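Local coordinates for extracellular PQQ-dependent sugar dehydrogenase (Coprinopsis cinerea, PDB 6JT6), which probably passes electrons from sugar oxidation at a PQQ-dependent catalytic domain to outside acceptors through the haem-bearing cytochrome b domain, at residues Y182-Y185 with L186-L189. Residues are numbered along the deposited sequence; the frame is centred on the assembly and turned at random.
Sequences YDYY and LQQL
Q188 lies against one face of the Y184 ring, one helical turn further along the chain. Its CG sits 3.7 Å from the centroid of that ring, 21° off the normal, and makes a CH-pi contact. Offset toward the rim, CG comes nearest the ring at Y184 CE1, 3.5 Å away. The Q188 chain bends at CB-CG (chi2 -71°), which carries the amide alongside the phenol end. Ring and amide planes are only 22° apart, and Q188 CD comes 3.7 Å from Y184 OH. Q188 NE2 donates to a lone pair of Q187 OE1 at 2.9 Å, in the plane of the Q187 carbonyl; the bond is bent, and OE1 lies somewhat out of the Q188 amide plane. A serine in place of Q188 would probably leave this face of Y184 without its cover and Q187 OE1 without its amide donor. Q187 NE2 in turn bonds to N191 OD1.

On another side of the helix, L186 CD2 approaches the Y182 ring obliquely, 4.4 Å from CE2. This apolar contact is loose. Both side chains also pack on strand 43-51, at I45, and Y182 OH bonds to E43. Y185 and L189 pack on I31 and V14, and Y185 OH bonds to T15 OG1. Four backbone bonds join the two turns, from L186 N to Y182 O (2.7 Å) through L189 N to Y185 O (2.9 Å). The pattern is that of an amphipathic alpha-helix with i to i+4 pairing, here the C-terminal helix 182-191 packed on strands 26-33, 43-51 and 113-121 of one sheet of the cytochrome domain's beta-sandwich.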
ATOM      1  N   TYR A 182       2.175 -13.637   9.911  1.00 16.82           N
ATOM      2  CA  TYR A 182       2.194 -12.182   9.905  1.00 18.23           C
ATOM      3  C   TYR A 182       3.317 -11.533  10.754  1.00 18.47           C
ATOM      4  O   TYR A 182       4.027 -10.640  10.237  1.00 18.29           O
ATOM      5  CB  TYR A 182       0.826 -11.621  10.281  1.00 16.73           C
ATOM      6  CG  TYR A 182       0.733 -10.103  10.187  1.00 17.28           C
ATOM      7  CD1 TYR A 182       0.390  -9.482   8.971  1.00 16.03           C
ATOM      8  CD2 TYR A 182       1.016  -9.281  11.319  1.00 17.00           C
ATOM      9  CE1 TYR A 182       0.320  -8.103   8.870  1.00 15.74           C
ATOM     10  CE2 TYR A 182       0.930  -7.884  11.221  1.00 16.64           C
ATOM     11  CZ  TYR A 182       0.581  -7.314   9.993  1.00 15.72           C
ATOM     12  OH  TYR A 182       0.497  -5.957   9.868  1.00 15.57           O
ATOM     13  N   ASP A 183       3.435 -11.924  12.033  1.00 18.88           N
ATOM     14  CA  ASP A 183       4.440 -11.375  12.950  1.00 20.11           C
ATOM     15  C   ASP A 183       5.855 -11.639  12.447  1.00 19.00           C
ATOM     16  O   ASP A 183       6.678 -10.726  12.454  1.00 19.32           O
ATOM     17  CB  ASP A 183       4.310 -11.915  14.391  1.00 26.20           C
ATOM     18  CG  ASP A 183       3.022 -11.511  15.089  1.00 31.85           C
ATOM     19  OD1 ASP A 183       2.520 -10.368  14.933  1.00 36.51           O
ATOM     20  OD2 ASP A 183       2.508 -12.374  15.840  1.00 37.83           O
ATOM     21  N   TYR A 184       6.132 -12.867  11.996  1.00 17.74           N
ATOM     22  CA  TYR A 184       7.422 -13.240  11.394  1.00 17.43           C
ATOM     23  C   TYR A 184       7.707 -12.380  10.167  1.00 16.28           C
ATOM     24  O   TYR A 184       8.806 -11.825  10.034  1.00 14.83           O
ATOM     25  CB  TYR A 184       7.433 -14.729  10.993  1.00 19.96           C
ATOM     26  CG  TYR A 184       8.627 -15.146  10.165  1.00 23.82           C
ATOM     27  CD1 TYR A 184       9.934 -15.119  10.713  1.00 25.78           C
ATOM     28  CD2 TYR A 184       8.469 -15.563   8.825  1.00 25.30           C
ATOM     29  CE1 TYR A 184      11.039 -15.502   9.953  1.00 28.99           C
ATOM     30  CE2 TYR A 184       9.569 -15.952   8.053  1.00 28.49           C
ATOM     31  CZ  TYR A 184      10.851 -15.918   8.621  1.00 29.55           C
ATOM     32  OH  TYR A 184      11.952 -16.291   7.870  1.00 34.67           O
ATOM     33  N   TYR A 185       6.703 -12.268   9.282  1.00 14.50           N
ATOM     34  CA  TYR A 185       6.813 -11.438   8.084  1.00 14.02           C
ATOM     35  C   TYR A 185       7.077  -9.972   8.449  1.00 13.37           C
ATOM     36  O   TYR A 185       7.917  -9.326   7.823  1.00 13.29           O
ATOM     37  CB  TYR A 185       5.536 -11.560   7.216  1.00 14.19           C
ATOM     38  CG  TYR A 185       5.466 -12.814   6.358  1.00 15.21           C
ATOM     39  CD1 TYR A 185       6.610 -13.602   6.118  1.00 14.42           C
ATOM     40  CD2 TYR A 185       4.254 -13.202   5.752  1.00 15.57           C
ATOM     41  CE1 TYR A 185       6.539 -14.753   5.319  1.00 16.37           C
ATOM     42  CE2 TYR A 185       4.183 -14.321   4.900  1.00 15.62           C
ATOM     43  CZ  TYR A 185       5.314 -15.106   4.694  1.00 16.77           C
ATOM     44  OH  TYR A 185       5.260 -16.224   3.854  1.00 16.10           O
ATOM     45  N   LEU A 186       6.374  -9.465   9.469  1.00 12.77           N
ATOM     46  CA  LEU A 186       6.532  -8.077   9.914  1.00 12.80           C
ATOM     47  C   LEU A 186       7.946  -7.815  10.356  1.00 13.31           C
ATOM     48  O   LEU A 186       8.533  -6.824   9.941  1.00 13.05           O
ATOM     49  CB  LEU A 186       5.553  -7.700  11.031  1.00 12.53           C
ATOM     50  CG  LEU A 186       5.604  -6.252  11.593  1.00 12.70           C
ATOM     51  CD1 LEU A 186       5.373  -5.191  10.518  1.00 12.73           C
ATOM     52  CD2 LEU A 186       4.597  -6.058  12.742  1.00 12.44           C
ATOM     53  N   GLN A 187       8.474  -8.691  11.214  1.00 13.97           N
ATOM     54  CA  GLN A 187       9.879  -8.602  11.680  1.00 14.95           C
ATOM     55  C   GLN A 187      10.854  -8.677  10.520  1.00 15.17           C
ATOM     56  O   GLN A 187      11.770  -7.843  10.426  1.00 16.32           O
ATOM     57  CB  GLN A 187      10.196  -9.673  12.749  1.00 15.55           C
ATOM     58  CG  GLN A 187      11.675  -9.768  13.171  1.00 17.38           C
ATOM     59  CD  GLN A 187      12.573 -10.551  12.215  1.00 17.19           C
ATOM     60  OE1 GLN A 187      12.268 -11.699  11.810  1.00 18.61           O
ATOM     61  NE2 GLN A 187      13.675  -9.933  11.826  1.00 17.94           N
ATOM     62  N   GLN A 188      10.694  -9.675   9.655  1.00 15.68           N
ATOM     63  CA  GLN A 188      11.627  -9.866   8.511  1.00 16.31           C
ATOM     64  C   GLN A 188      11.685  -8.615   7.628  1.00 15.00           C
ATOM     65  O   GLN A 188      12.747  -8.186   7.227  1.00 14.26           O
ATOM     66  CB  GLN A 188      11.222 -11.063   7.639  1.00 17.78           C
ATOM     67  CG  GLN A 188      11.492 -12.421   8.256  1.00 22.49           C
ATOM     68  CD  GLN A 188      12.972 -12.754   8.332  1.00 24.34           C
ATOM     69  OE1 GLN A 188      13.637 -12.825   7.311  1.00 27.27           O
ATOM     70  NE2 GLN A 188      13.497 -12.940   9.556  1.00 25.26           N
ATOM     71  N   LEU A 189      10.520  -8.025   7.345  1.00 14.19           N
ATOM     72  CA  LEU A 189      10.474  -6.864   6.466  1.00 13.94           C
ATOM     73  C   LEU A 189      11.051  -5.621   7.159  1.00 14.51           C
ATOM     74  O   LEU A 189      11.699  -4.797   6.511  1.00 13.39           O
ATOM     75  CB  LEU A 189       9.020  -6.616   5.989  1.00 13.89           C
ATOM     76  CG  LEU A 189       8.394  -7.643   5.014  1.00 12.85           C
ATOM     77  CD1 LEU A 189       6.897  -7.397   4.872  1.00 12.57           C
ATOM     78  CD2 LEU A 189       9.091  -7.518   3.669  1.00 13.07           C
TER